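Local structure of serpin (Taeniopygia guttata, 5HGC) at residues 7-11 with 76-81; 84-88 with 361-366; 131-135 with 161-166. The protein binds the steroid cortisol and, as a member of the serpin family, may inhibit serine proteases. All coordinates share one frame; numbering follows the deposited sequence. Where two conformers were deposited one is given.

Contact 1: 7-11 with 76-81; sequences AALKL and EIHEGF. Unlike the reference sequence in segment 7-11: A8 (reference Cys).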
ATOM      1  N   ALA A   7     -12.539  -7.876 -14.346  1.00 36.12           N
ATOM      2  CA  ALA A   7     -12.204  -8.894 -13.328  1.00 35.58           C
ATOM      3  C   ALA A   7     -11.733  -8.235 -12.019  1.00 32.90           C
ATOM      4  O   ALA A   7     -12.235  -8.591 -10.939  1.00 33.77           O
ATOM      5  CB  ALA A   7     -11.171  -9.890 -13.841  1.00 35.60           C
ATOM      6  N   ALA A   8     -10.841  -7.247 -12.148  1.00 28.03           N
ATOM      7  CA  ALA A   8     -10.336  -6.453 -11.026  1.00 28.71           C
ATOM      8  C   ALA A   8     -11.454  -5.793 -10.218  1.00 31.42           C
ATOM      9  O   ALA A   8     -11.445  -5.817  -8.973  1.00 31.80           O
ATOM     10  CB  ALA A   8      -9.294  -5.435 -11.505  1.00 24.37           C
ATOM     11  N   LEU A   9     -12.463  -5.265 -10.910  1.00 34.11           N
ATOM     12  CA  LEU A   9     -13.504  -4.533 -10.182  1.00 34.64           C
ATOM     13  C   LEU A   9     -14.324  -5.398  -9.269  1.00 33.84           C
ATOM     14  O   LEU A   9     -14.889  -4.868  -8.297  1.00 34.35           O
ATOM     15  CB  LEU A   9     -14.400  -3.686 -11.081  1.00 34.77           C
ATOM     16  CG  LEU A   9     -13.683  -2.591 -11.859  1.00 33.76           C
ATOM     17  CD1 LEU A   9     -14.533  -2.186 -13.048  1.00 32.03           C
ATOM     18  CD2 LEU A   9     -13.371  -1.414 -10.958  1.00 32.00           C
ATOM     19  N   LYS A  10     -14.358  -6.708  -9.537  1.00 33.97           N
ATOM     20  CA  LYS A  10     -15.174  -7.622  -8.717  1.00 35.28           C
ATOM     21  C   LYS A  10     -14.572  -7.686  -7.344  1.00 36.44           C
ATOM     22  O   LYS A  10     -15.278  -8.072  -6.385  1.00 42.33           O
ATOM     23  CB  LYS A  10     -15.293  -9.033  -9.289  1.00 39.74           C
ATOM     24  CG  LYS A  10     -16.005  -9.134 -10.625  1.00 49.57           C
ATOM     25  CD  LYS A  10     -16.615 -10.518 -10.812  1.00 53.08           C
ATOM     26  CE  LYS A  10     -16.796 -10.794 -12.297  1.00 57.59           C
ATOM     27  NZ  LYS A  10     -16.830 -12.261 -12.553  1.00 57.94           N
ATOM     28  N   LEU A  11     -13.293  -7.285  -7.253  1.00 30.11           N
ATOM     29  CA  LEU A  11     -12.535  -7.355  -6.012  1.00 29.36           C
ATOM     30  C   LEU A  11     -12.601  -6.121  -5.096  1.00 28.98           C
ATOM     31  O   LEU A  11     -12.099  -6.143  -3.942  1.00 33.90           O
ATOM     32  CB  LEU A  11     -11.057  -7.689  -6.325  1.00 30.45           C
ATOM     33  CG  LEU A  11     -10.681  -8.926  -7.169  1.00 29.81           C
ATOM     34  CD1 LEU A  11      -9.176  -9.102  -7.122  1.00 27.27           C
ATOM     35  CD2 LEU A  11     -11.391 -10.218  -6.772  1.00 27.41           C
ATOM     36  N   GLU A  76     -12.274 -16.459  -9.752  1.00 40.56           N
ATOM     37  CA  GLU A  76     -12.488 -15.018  -9.955  1.00 38.37           C
ATOM     38  C   GLU A  76     -11.505 -14.126  -9.191  1.00 30.64           C
ATOM     39  O   GLU A  76     -11.083 -13.129  -9.713  1.00 29.27           O
ATOM     40  CB  GLU A  76     -13.928 -14.624  -9.642  1.00 45.51           C
ATOM     41  CG  GLU A  76     -14.964 -15.206 -10.616  1.00 54.82           C
ATOM     42  CD  GLU A  76     -16.397 -15.028 -10.106  1.00 63.78           C
ATOM     43  OE1 GLU A  76     -17.144 -14.238 -10.727  1.00 67.50           O
ATOM     44  OE2 GLU A  76     -16.774 -15.649  -9.066  1.00 68.52           O
ATOM     45  N   ILE A  77     -11.160 -14.506  -7.966  1.00 27.89           N
ATOM     46  CA  ILE A  77     -10.139 -13.851  -7.150  1.00 26.92           C
ATOM     47  C   ILE A  77      -8.844 -13.816  -7.929  1.00 29.89           C
ATOM     48  O   ILE A  77      -8.346 -12.712  -8.194  1.00 33.48           O
ATOM     49  CB  ILE A  77      -9.973 -14.595  -5.835  1.00 27.22           C
ATOM     50  CG1 ILE A  77     -11.274 -14.544  -5.044  1.00 25.87           C
ATOM     51  CG2 ILE A  77      -8.852 -14.014  -5.020  1.00 27.47           C
ATOM     52  CD1 ILE A  77     -11.280 -15.382  -3.788  1.00 27.03           C
ATOM     53  N   HIS A  78      -8.333 -14.979  -8.382  1.00 28.97           N
ATOM     54  CA  HIS A  78      -7.054 -14.999  -9.118  1.00 27.62           C
ATOM     55  C   HIS A  78      -7.163 -14.230 -10.437  1.00 28.57           C
ATOM     56  O   HIS A  78      -6.220 -13.519 -10.845  1.00 29.83           O
ATOM     57  CB  HIS A  78      -6.532 -16.418  -9.332  1.00 28.18           C
ATOM     58  CG  HIS A  78      -6.297 -17.180  -8.065  1.00 27.99           C
ATOM     59  ND1 HIS A  78      -5.409 -16.766  -7.094  1.00 28.80           N
ATOM     60  CD2 HIS A  78      -6.821 -18.342  -7.609  1.00 28.83           C
ATOM     61  CE1 HIS A  78      -5.424 -17.613  -6.076  1.00 26.71           C
ATOM     62  NE2 HIS A  78      -6.269 -18.584  -6.363  1.00 30.22           N
ATOM     63  N   GLU A  79      -8.317 -14.317 -11.087  1.00 30.99           N
ATOM     64  CA  GLU A  79      -8.538 -13.570 -12.339  1.00 35.53           C
ATOM     65  C   GLU A  79      -8.490 -12.088 -12.051  1.00 36.09           C
ATOM     66  O   GLU A  79      -7.841 -11.321 -12.799  1.00 34.23           O
ATOM     67  CB  GLU A  79      -9.894 -13.886 -12.916  1.00 41.66           C
ATOM     68  CG  GLU A  79      -9.830 -14.761 -14.137  1.00 62.54           C
ATOM     69  CD  GLU A  79     -11.048 -15.663 -14.254  1.00 77.30           C
ATOM     70  OE1 GLU A  79     -12.177 -15.246 -13.862  1.00 80.09           O
ATOM     71  OE2 GLU A  79     -10.861 -16.802 -14.743  1.00 83.76           O
ATOM     72  N   GLY A  80      -9.174 -11.724 -10.947  1.00 32.59           N
ATOM     73  CA  GLY A  80      -9.262 -10.387 -10.411  1.00 29.57           C
ATOM     74  C   GLY A  80      -7.890  -9.807 -10.176  1.00 32.17           C
ATOM     75  O   GLY A  80      -7.575  -8.697 -10.699  1.00 31.79           O
ATOM     76  N   PHE A  81      -7.062 -10.548  -9.412  1.00 28.43           N
ATOM     77  CA  PHE A  81      -5.761 -10.037  -9.058  1.00 27.80           C
ATOM     78  C   PHE A  81      -4.851 -10.041 -10.267  1.00 27.98           C
ATOM     79  O   PHE A  81      -4.028  -9.148 -10.394  1.00 26.05           O
ATOM     80  CB  PHE A  81      -5.125 -10.831  -7.937  1.00 27.62           C
ATOM     81  CG  PHE A  81      -5.642 -10.488  -6.596  1.00 27.33           C
ATOM     82  CD1 PHE A  81      -5.353  -9.219  -6.014  1.00 27.72           C
ATOM     83  CD2 PHE A  81      -6.422 -11.427  -5.867  1.00 26.79           C
ATOM     84  CE1 PHE A  81      -5.873  -8.897  -4.746  1.00 26.17           C
ATOM     85  CE2 PHE A  81      -6.921 -11.103  -4.593  1.00 24.64           C
ATOM     86  CZ  PHE A  81      -6.637  -9.847  -4.031  1.00 24.41           C
TER
HETATM   87  O   HOH W   1     -12.880 -11.539 -10.799  1.00 42.66           O
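A7 brings its methyl group over the backbone of 76-81, with CB 3.8 Å from E79 O. Its carbonyl turns the same way: A7 O lies 3.5 Å from G80 CA in a CA-H...O contact and also accepts a hydrogen bond from a water that donates a second one to E76 O, bridging the two backbones. A8, where the reference sequence has cysteine, returns the contact, its CA-H facing G80 O. The two backbones meet here at a separation, A8 CA to G80 CA, of just 4.1 Å, which a small residue on each side permits. The amide of A8 bonds to N83 further along helix 74-89. K10 reaches out on the solvent side. Its chain, extended beyond CG, runs at a slant across that of E76, and NZ donates to E76 OE1 at 2.7 Å on the lone pair facing away from the other oxygen. The second oxygen, OE2, is held by the amide of Q73, so the carboxylate is gripped at both oxygens. L11 closes the segment and supplies the largest share of its buried surface. With CG anti to the carbonyl carbon (chi1 -54°), CD1 stands 3.7 Å from the centroid of the F81 ring, a CH-pi contact 6° off the ring normal. The same methyl is 3.4 Å from G80 C. A CB on G80 would fall about 2.5 Å from L11 CG, so only glycine leaves room for the leucine. F67 and I72 add apolar surface around L11, while F81 packs onwards against helix 39-52. This is close backbone packing at a glycine, stitched by CA-H...O contacts, and it seats the N-terminal turn on helix 74-89, helix D of the serpin fold.

Contact 2: 84-88 with 361-366; sequences LIHML and DRDTNS. With HCY ((11alpha,14beta)-11,17,21-trihydroxypregn-4-ene-3,20-dione), chain B.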
ATOM      1  N   LEU A  84      -5.852  -6.870 -11.964  1.00 24.33           N
ATOM      2  CA  LEU A  84      -5.341  -5.775 -11.178  1.00 24.93           C
ATOM      3  C   LEU A  84      -3.845  -5.539 -11.362  1.00 26.26           C
ATOM      4  O   LEU A  84      -3.456  -4.409 -11.676  1.00 27.86           O
ATOM      5  CB  LEU A  84      -5.708  -6.014  -9.717  1.00 26.90           C
ATOM      6  CG  LEU A  84      -5.388  -5.007  -8.632  1.00 26.02           C
ATOM      7  CD1 LEU A  84      -5.960  -3.615  -8.984  1.00 24.79           C
ATOM      8  CD2 LEU A  84      -6.049  -5.607  -7.408  1.00 25.30           C
ATOM      9  N   ILE A  85      -2.992  -6.568 -11.211  1.00 28.14           N
ATOM     10  CA  ILE A  85      -1.541  -6.348 -11.352  1.00 30.20           C
ATOM     11  C   ILE A  85      -1.214  -5.916 -12.762  1.00 29.65           C
ATOM     12  O   ILE A  85      -0.364  -5.044 -12.979  1.00 29.85           O
ATOM     13  CB  ILE A  85      -0.665  -7.593 -11.055  1.00 33.26           C
ATOM     14  CG1 ILE A  85      -1.030  -8.215  -9.751  1.00 35.22           C
ATOM     15  CG2 ILE A  85       0.841  -7.264 -10.956  1.00 29.61           C
ATOM     16  CD1 ILE A  85      -0.593  -9.662  -9.760  1.00 43.49           C
ATOM     17  N   HIS A  86      -1.868  -6.546 -13.722  1.00 30.32           N
ATOM     18  CA  HIS A  86      -1.625  -6.197 -15.106  1.00 36.50           C
ATOM     19  C   HIS A  86      -1.884  -4.688 -15.330  1.00 36.67           C
ATOM     20  O   HIS A  86      -1.076  -3.982 -15.930  1.00 37.30           O
ATOM     21  CB  HIS A  86      -2.461  -7.099 -16.035  1.00 40.93           C
ATOM     22  CG  HIS A  86      -2.261  -6.808 -17.490  1.00 50.63           C
ATOM     23  ND1 HIS A  86      -2.970  -5.827 -18.161  1.00 54.91           N
ATOM     24  CD2 HIS A  86      -1.410  -7.344 -18.396  1.00 52.71           C
ATOM     25  CE1 HIS A  86      -2.567  -5.772 -19.416  1.00 57.01           C
ATOM     26  NE2 HIS A  86      -1.624  -6.686 -19.584  1.00 58.51           N
ATOM     27  N   MET A  87      -2.986  -4.186 -14.788  1.00 34.75           N
ATOM     28  CA  MET A  87      -3.311  -2.777 -14.968  1.00 34.84           C
ATOM     29  C   MET A  87      -2.435  -1.817 -14.241  1.00 35.04           C
ATOM     30  O   MET A  87      -2.058  -0.812 -14.834  1.00 36.49           O
ATOM     31  CB  MET A  87      -4.752  -2.523 -14.652  1.00 35.60           C
ATOM     32  CG  MET A  87      -5.540  -3.195 -15.763  1.00 41.69           C
ATOM     33  SD  MET A  87      -7.259  -2.775 -15.746  1.00 48.12           S
ATOM     34  CE  MET A  87      -7.045  -1.105 -16.427  1.00 40.26           C
ATOM     35  N   LEU A  88      -2.084  -2.157 -12.992  1.00 30.73           N
ATOM     36  CA  LEU A  88      -1.182  -1.362 -12.175  1.00 27.36           C
ATOM     37  C   LEU A  88       0.254  -1.342 -12.676  1.00 29.76           C
ATOM     38  O   LEU A  88       0.945  -0.304 -12.588  1.00 28.63           O
ATOM     39  CB  LEU A  88      -1.222  -1.825 -10.715  1.00 24.19           C
ATOM     40  CG  LEU A  88      -2.593  -1.713 -10.064  1.00 24.50           C
ATOM     41  CD1 LEU A  88      -2.503  -2.328  -8.676  1.00 20.41           C
ATOM     42  CD2 LEU A  88      -3.068  -0.260 -10.065  1.00 21.20           C
ATOM     43  N   ASP A 361      -6.025   3.896  -7.164  1.00 24.74           N
ATOM     44  CA  ASP A 361      -6.200   3.916  -8.617  1.00 28.03           C
ATOM     45  C   ASP A 361      -7.687   4.090  -9.021  1.00 26.53           C
ATOM     46  O   ASP A 361      -8.510   3.261  -8.620  1.00 28.05           O
ATOM     47  CB  ASP A 361      -5.576   2.671  -9.258  1.00 30.80           C
ATOM     48  CG  ASP A 361      -5.776   2.623 -10.777  1.00 36.66           C
ATOM     49  OD1 ASP A 361      -5.808   3.715 -11.427  1.00 35.22           O
ATOM     50  OD2 ASP A 361      -5.923   1.479 -11.315  1.00 40.00           O
ATOM     51  N   ARG A 362      -7.997   5.138  -9.810  1.00 24.93           N
ATOM     52  CA  ARG A 362      -9.359   5.397 -10.317  1.00 27.16           C
ATOM     53  C   ARG A 362      -9.855   4.416 -11.387  1.00 28.08           C
ATOM     54  O   ARG A 362     -11.060   4.193 -11.457  1.00 30.00           O
ATOM     55  CB  ARG A 362      -9.565   6.831 -10.810  1.00 27.74           C
ATOM     56  CG  ARG A 362      -9.491   7.919  -9.759  1.00 28.07           C
ATOM     57  CD  ARG A 362      -9.372   9.262 -10.470  1.00 30.20           C
ATOM     58  NE  ARG A 362      -7.975   9.525 -10.827  1.00 34.01           N
ATOM     59  CZ  ARG A 362      -7.551  10.554 -11.566  1.00 36.59           C
ATOM     60  NH1 ARG A 362      -8.460  11.411 -12.061  1.00 33.61           N
ATOM     61  NH2 ARG A 362      -6.225  10.710 -11.826  1.00 30.82           N
ATOM     62  N   ASP A 363      -8.950   3.822 -12.182  1.00 30.07           N
ATOM     63  CA  ASP A 363      -9.283   2.730 -13.138  1.00 29.45           C
ATOM     64  C   ASP A 363      -9.651   1.386 -12.541  1.00 32.02           C
ATOM     65  O   ASP A 363     -10.463   0.665 -13.111  1.00 35.41           O
ATOM     66  CB  ASP A 363      -8.171   2.496 -14.121  1.00 33.16           C
ATOM     67  CG  ASP A 363      -8.010   3.639 -15.089  1.00 39.70           C
ATOM     68  OD1 ASP A 363      -8.949   4.478 -15.289  1.00 43.33           O
ATOM     69  OD2 ASP A 363      -6.908   3.719 -15.639  1.00 43.13           O
ATOM     70  N   THR A 364      -9.109   1.043 -11.380  1.00 31.76           N
ATOM     71  CA  THR A 364      -9.468  -0.244 -10.751  1.00 28.44           C
ATOM     72  C   THR A 364     -10.110  -0.087  -9.388  1.00 27.79           C
ATOM     73  O   THR A 364     -10.413  -1.092  -8.722  1.00 25.97           O
ATOM     74  CB  THR A 364      -8.216  -1.094 -10.546  1.00 27.81           C
ATOM     75  OG1 THR A 364      -7.240  -0.311  -9.824  1.00 29.20           O
ATOM     76  CG2 THR A 364      -7.647  -1.543 -11.869  1.00 28.82           C
ATOM     77  N   ASN A 365     -10.276   1.163  -8.952  1.00 26.24           N
ATOM     78  CA  ASN A 365     -10.770   1.440  -7.619  1.00 28.19           C
ATOM     79  C   ASN A 365     -10.089   0.635  -6.530  1.00 29.69           C
ATOM     80  O   ASN A 365     -10.765  -0.010  -5.720  1.00 31.04           O
ATOM     81  CB  ASN A 365     -12.278   1.222  -7.543  1.00 30.89           C
ATOM     82  CG  ASN A 365     -13.061   2.302  -8.290  1.00 33.00           C
ATOM     83  OD1 ASN A 365     -12.588   3.431  -8.478  1.00 30.47           O
ATOM     84  ND2 ASN A 365     -14.255   1.945  -8.739  1.00 33.53           N
ATOM     85  N   SER A 366      -8.758   0.659  -6.517  1.00 27.13           N
ATOM     86  CA  SER A 366      -8.011  -0.054  -5.488  1.00 26.80           C
ATOM     87  C   SER A 366      -7.155   0.907  -4.708  1.00 25.42           C
ATOM     88  O   SER A 366      -6.646   1.903  -5.256  1.00 25.38           O
ATOM     89  CB  SER A 366      -7.124  -1.172  -6.067  1.00 25.97           C
ATOM     90  OG  SER A 366      -6.292  -0.619  -7.054  1.00 35.05           O
TER
HETATM   91  C1  HCY B 501     -16.293   2.711  -2.913  1.00 32.05           C
HETATM   92  C2  HCY B 501     -16.933   1.546  -2.163  1.00 35.05           C
HETATM   93  C3  HCY B 501     -16.057   0.314  -2.178  1.00 37.34           C
HETATM   94  C4  HCY B 501     -14.630   0.404  -2.568  1.00 33.61           C
HETATM   95  C5  HCY B 501     -14.021   1.596  -2.581  1.00 31.94           C
HETATM   96  C6  HCY B 501     -12.511   1.650  -2.512  1.00 32.07           C
HETATM   97  C7  HCY B 501     -11.963   2.615  -3.587  1.00 32.96           C
HETATM   98  C8  HCY B 501     -12.710   3.945  -3.742  1.00 28.27           C
HETATM   99  C9  HCY B 501     -14.228   3.688  -3.864  1.00 31.71           C
HETATM  100  C10 HCY B 501     -14.799   2.904  -2.661  1.00 33.16           C
HETATM  101  C12 HCY B 501     -14.446   5.784  -5.459  1.00 29.51           C
HETATM  102  C11 HCY B 501     -15.065   4.932  -4.329  1.00 33.73           C
HETATM  103  C13 HCY B 501     -12.924   6.030  -5.231  1.00 32.16           C
HETATM  104  C14 HCY B 501     -12.251   4.678  -4.983  1.00 27.26           C
HETATM  105  C15 HCY B 501     -10.786   4.916  -5.258  1.00 28.51           C
HETATM  106  C16 HCY B 501     -10.743   5.959  -6.367  1.00 30.90           C
HETATM  107  C17 HCY B 501     -12.181   6.523  -6.499  1.00 35.05           C
HETATM  108  C18 HCY B 501     -12.626   7.037  -4.081  1.00 28.93           C
HETATM  109  C19 HCY B 501     -14.607   3.583  -1.287  1.00 35.00           C
HETATM  110  C20 HCY B 501     -12.209   8.021  -6.744  1.00 38.23           C
HETATM  111  C21 HCY B 501     -13.287   8.638  -7.611  1.00 37.33           C
HETATM  112  O1  HCY B 501     -16.524  -0.741  -1.799  1.00 41.86           O
HETATM  113  O2  HCY B 501     -15.161   5.735  -3.149  1.00 37.22           O
HETATM  114  O3  HCY B 501     -12.793   5.989  -7.696  1.00 37.09           O
HETATM  115  O4  HCY B 501     -11.367   8.752  -6.246  1.00 40.15           O
HETATM  116  O5  HCY B 501     -13.592   9.859  -6.938  1.00 45.83           O
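Leucine methyls here rest on oxygens: L84 CD1 lies 3.6 Å from both T364 OG1 and S366 OG, and L88 CD2 is 3.6 Å from D361 OD2. The turn 361-366 joins strands 355-361 and 366-373 of the serpin fold through a G1 beta bulge, in which N365, with positive phi (47°), and S366 both face D361. The leucines can cover these polar groups because hydrogen bonds within the turn engage them. T364 OG1 donates to D361 OD2 at 2.7 Å, 32° out of the carboxylate plane, and accepts from S366 OG at 2.9 Å; D361 OD1 meanwhile bonds to S232 OG. The threonine hydroxyl takes this middle position between S366 OG and D361 OD2 because chi1 of 53° sets OG1 between the backbone N and the carbonyl carbon, which sends CG2 the other way, to meet M87 SD at 4.1 Å. The methionine and threonine lie alongside, pointing in opposite senses, and the methionine's flexible chain suits this partly exposed flank. A valine in place of T364 would probably leave S366 OG without its acceptor and D361 OD2 without its strong donor, beneath leucines that cannot replace either. V40 of helix 39-52 packs on both leucines. The bulge also carries N365 away from helix 74-89 and into the steroid pocket, where HCY O3 donates to N365 OD1 at 2.7 Å.

Contact 3: 131-135 with 161-166; sequences DFNKP and MDPQTV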
ATOM      1  N   ASP A 131      19.933 -20.498  -0.023  1.00 40.49           N
ATOM      2  CA  ASP A 131      20.687 -21.140   1.043  1.00 42.28           C
ATOM      3  C   ASP A 131      20.706 -20.240   2.276  1.00 37.54           C
ATOM      4  O   ASP A 131      21.596 -19.383   2.421  1.00 32.37           O
ATOM      5  CB  ASP A 131      22.114 -21.419   0.562  1.00 52.60           C
ATOM      6  CG  ASP A 131      22.889 -22.375   1.491  1.00 68.73           C
ATOM      7  OD1 ASP A 131      22.373 -22.852   2.549  1.00 67.11           O
ATOM      8  OD2 ASP A 131      24.052 -22.648   1.135  1.00 80.12           O
ATOM      9  N   PHE A 132      19.709 -20.420   3.142  1.00 36.10           N
ATOM     10  CA  PHE A 132      19.600 -19.652   4.383  1.00 38.13           C
ATOM     11  C   PHE A 132      20.679 -19.986   5.472  1.00 47.30           C
ATOM     12  O   PHE A 132      20.803 -19.254   6.471  1.00 55.65           O
ATOM     13  CB  PHE A 132      18.205 -19.815   4.959  1.00 34.91           C
ATOM     14  CG  PHE A 132      17.119 -19.167   4.152  1.00 34.56           C
ATOM     15  CD1 PHE A 132      16.974 -17.767   4.116  1.00 36.11           C
ATOM     16  CD2 PHE A 132      16.182 -19.951   3.461  1.00 32.62           C
ATOM     17  CE1 PHE A 132      15.925 -17.169   3.401  1.00 32.38           C
ATOM     18  CE2 PHE A 132      15.144 -19.356   2.714  1.00 30.22           C
ATOM     19  CZ  PHE A 132      15.024 -17.972   2.686  1.00 30.13           C
ATOM     20  N   ASN A 133      21.443 -21.072   5.283  1.00 47.11           N
ATOM     21  CA  ASN A 133      22.597 -21.386   6.104  1.00 54.56           C
ATOM     22  C   ASN A 133      23.845 -20.649   5.654  1.00 58.35           C
ATOM     23  O   ASN A 133      24.977 -21.053   5.954  1.00 56.13           O
ATOM     24  CB  ASN A 133      22.880 -22.883   6.100  1.00 62.50           C
ATOM     25  CG  ASN A 133      22.109 -23.610   7.163  1.00 74.12           C
ATOM     26  OD1 ASN A 133      21.197 -24.370   6.837  1.00 84.96           O
ATOM     27  ND2 ASN A 133      22.448 -23.377   8.450  1.00 76.60           N
ATOM     28  N   LYS A 134      23.642 -19.590   4.888  1.00 59.19           N
ATOM     29  CA  LYS A 134      24.688 -18.647   4.598  1.00 56.64           C
ATOM     30  C   LYS A 134      23.984 -17.315   4.773  1.00 61.22           C
ATOM     31  O   LYS A 134      23.796 -16.614   3.763  1.00 59.43           O
ATOM     32  CB  LYS A 134      25.173 -18.821   3.156  1.00 61.38           C
ATOM     33  CG  LYS A 134      25.781 -20.183   2.832  1.00 68.64           C
ATOM     34  CD  LYS A 134      26.536 -20.225   1.509  1.00 74.65           C
ATOM     35  CE  LYS A 134      27.114 -21.627   1.310  1.00 85.62           C
ATOM     36  NZ  LYS A 134      28.363 -21.729   0.503  1.00 84.06           N
ATOM     37  N   PRO A 135      23.550 -16.973   6.038  1.00 60.04           N
ATOM     38  CA  PRO A 135      22.777 -15.749   6.306  1.00 59.26           C
ATOM     39  C   PRO A 135      23.369 -14.496   5.675  1.00 64.29           C
ATOM     40  O   PRO A 135      22.649 -13.770   4.999  1.00 68.84           O
ATOM     41  CB  PRO A 135      22.789 -15.661   7.828  1.00 50.10           C
ATOM     42  CG  PRO A 135      22.747 -17.096   8.240  1.00 51.55           C
ATOM     43  CD  PRO A 135      23.740 -17.726   7.302  1.00 58.09           C
ATOM     44  N   MET A 161      18.714 -12.804   9.196  0.54 62.31           N
ATOM     45  CA  MET A 161      17.671 -13.773   8.838  0.54 58.29           C
ATOM     46  C   MET A 161      17.906 -15.117   9.501  0.54 58.09           C
ATOM     47  O   MET A 161      19.003 -15.675   9.385  0.54 61.20           O
ATOM     48  CB  MET A 161      17.580 -13.938   7.320  0.54 56.76           C
ATOM     49  CG  MET A 161      16.641 -12.950   6.633  0.54 58.01           C
ATOM     50  SD  MET A 161      14.915 -13.017   7.176  0.54 56.24           S
ATOM     51  CE  MET A 161      14.380 -14.549   6.434  0.54 55.09           C
ATOM     52  N   ASP A 162      16.886 -15.641  10.186  1.00 51.73           N
ATOM     53  CA  ASP A 162      17.016 -16.958  10.852  1.00 57.15           C
ATOM     54  C   ASP A 162      17.567 -18.069   9.889  1.00 62.20           C
ATOM     55  O   ASP A 162      16.985 -18.309   8.824  1.00 63.52           O
ATOM     56  CB  ASP A 162      15.707 -17.400  11.506  1.00 58.27           C
ATOM     57  CG  ASP A 162      15.885 -18.642  12.394  1.00 71.80           C
ATOM     58  OD1 ASP A 162      16.635 -19.569  12.038  1.00 70.81           O
ATOM     59  OD2 ASP A 162      15.263 -18.708  13.470  1.00 78.78           O
ATOM     60  N   PRO A 163      18.697 -18.735  10.247  1.00 64.84           N
ATOM     61  CA  PRO A 163      19.243 -19.790   9.357  1.00 60.51           C
ATOM     62  C   PRO A 163      18.330 -21.000   9.154  1.00 49.87           C
ATOM     63  O   PRO A 163      18.536 -21.783   8.240  1.00 51.64           O
ATOM     64  CB  PRO A 163      20.564 -20.203  10.031  1.00 65.05           C
ATOM     65  CG  PRO A 163      20.500 -19.656  11.405  1.00 65.13           C
ATOM     66  CD  PRO A 163      19.623 -18.441  11.356  1.00 68.27           C
ATOM     67  N   GLN A 164      17.308 -21.114   9.972  1.00 44.47           N
ATOM     68  CA  GLN A 164      16.263 -22.091   9.756  1.00 44.88           C
ATOM     69  C   GLN A 164      15.011 -21.657   8.910  1.00 40.17           C
ATOM     70  O   GLN A 164      13.915 -22.299   8.990  1.00 33.35           O
ATOM     71  CB  GLN A 164      15.830 -22.588  11.125  1.00 54.47           C
ATOM     72  CG  GLN A 164      16.459 -23.921  11.469  1.00 60.49           C
ATOM     73  CD  GLN A 164      15.691 -24.624  12.552  1.00 64.27           C
ATOM     74  OE1 GLN A 164      15.458 -24.043  13.634  1.00 62.92           O
ATOM     75  NE2 GLN A 164      15.279 -25.883  12.280  1.00 59.98           N
ATOM     76  N   THR A 165      15.160 -20.565   8.142  1.00 36.91           N
ATOM     77  CA  THR A 165      14.054 -20.005   7.363  1.00 32.82           C
ATOM     78  C   THR A 165      13.679 -21.030   6.332  1.00 30.82           C
ATOM     79  O   THR A 165      14.509 -21.568   5.631  1.00 25.76           O
ATOM     80  CB  THR A 165      14.448 -18.687   6.681  1.00 34.62           C
ATOM     81  OG1 THR A 165      14.796 -17.733   7.683  1.00 36.68           O
ATOM     82  CG2 THR A 165      13.310 -18.111   5.872  1.00 35.00           C
ATOM     83  N   VAL A 166      12.405 -21.321   6.273  1.00 32.41           N
ATOM     84  CA  VAL A 166      11.923 -22.219   5.252  1.00 35.78           C
ATOM     85  C   VAL A 166      11.615 -21.376   3.991  1.00 36.64           C
ATOM     86  O   VAL A 166      12.174 -21.625   2.920  1.00 35.18           O
ATOM     87  CB  VAL A 166      10.740 -23.025   5.819  1.00 37.16           C
ATOM     88  CG1 VAL A 166      10.035 -23.811   4.747  1.00 41.72           C
ATOM     89  CG2 VAL A 166      11.237 -24.002   6.886  1.00 43.38           C
TER
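The ring of F132 lies flat beneath T165, whose CB stands over its centre, 3.6 Å from the centroid and 10° off the ring normal, in a CH-pi contact. The methyl CG2 reaches outward over the same face to 3.6 Å from F132 CZ, so both carbons of the branched side chain cover the ring. T165 is fixed in this pose by its other branch: OG1, beside the backbone N at chi1 -61°, donates to D162 O in the carbonyl plane, on a lone pair. The T165 amide bonds to D162 O as well, closing a type I turn, and the Q164 amide donates to D162 OD1 at 2.7 Å, an Asx turn that stiffens the same bend. Toward the solvent the contact passes to the backbone, with F132 O 3.3 Å from P163 CA in a CA-H...O contact. N133 crosses P163 at about a right angle, and P135 packs against it, P135 CG to P163 CB being 4.2 Å. Both prolines suit their places, one in the first turn of a helix and the other within a tight bend, where neither needs an amide hydrogen. The two loops flank helix 135-149, helix F of serpins, one leading into it and the other leaving toward strand 167-176; F132 also packs on F104 and T106 of strand 100-106, to which V166 is bonded through its backbone.

How the contacts relate
Contacts 1 and 2 share helix 74-89 and lie 11 Å apart between centres. They also touch directly: A8 CB is 3.8 Å from L84 N, and L9 CD2, which turns away from 76-81, lies 3.7 Å from T364 O. The N-terminal turn thus touches both the helix and the 361-366 bulge. Contact 2 supplies N365 to the steroid pocket, whereas the L11 side chain of contact 1 stays about 10 Å from that ligand; H78, in 76-81, instead touches the bound amino sugar. Contact 3 stands apart, its centre about 35 Å from that of contact 1 and 36 Å from that of contact 2, beside helix 135-149.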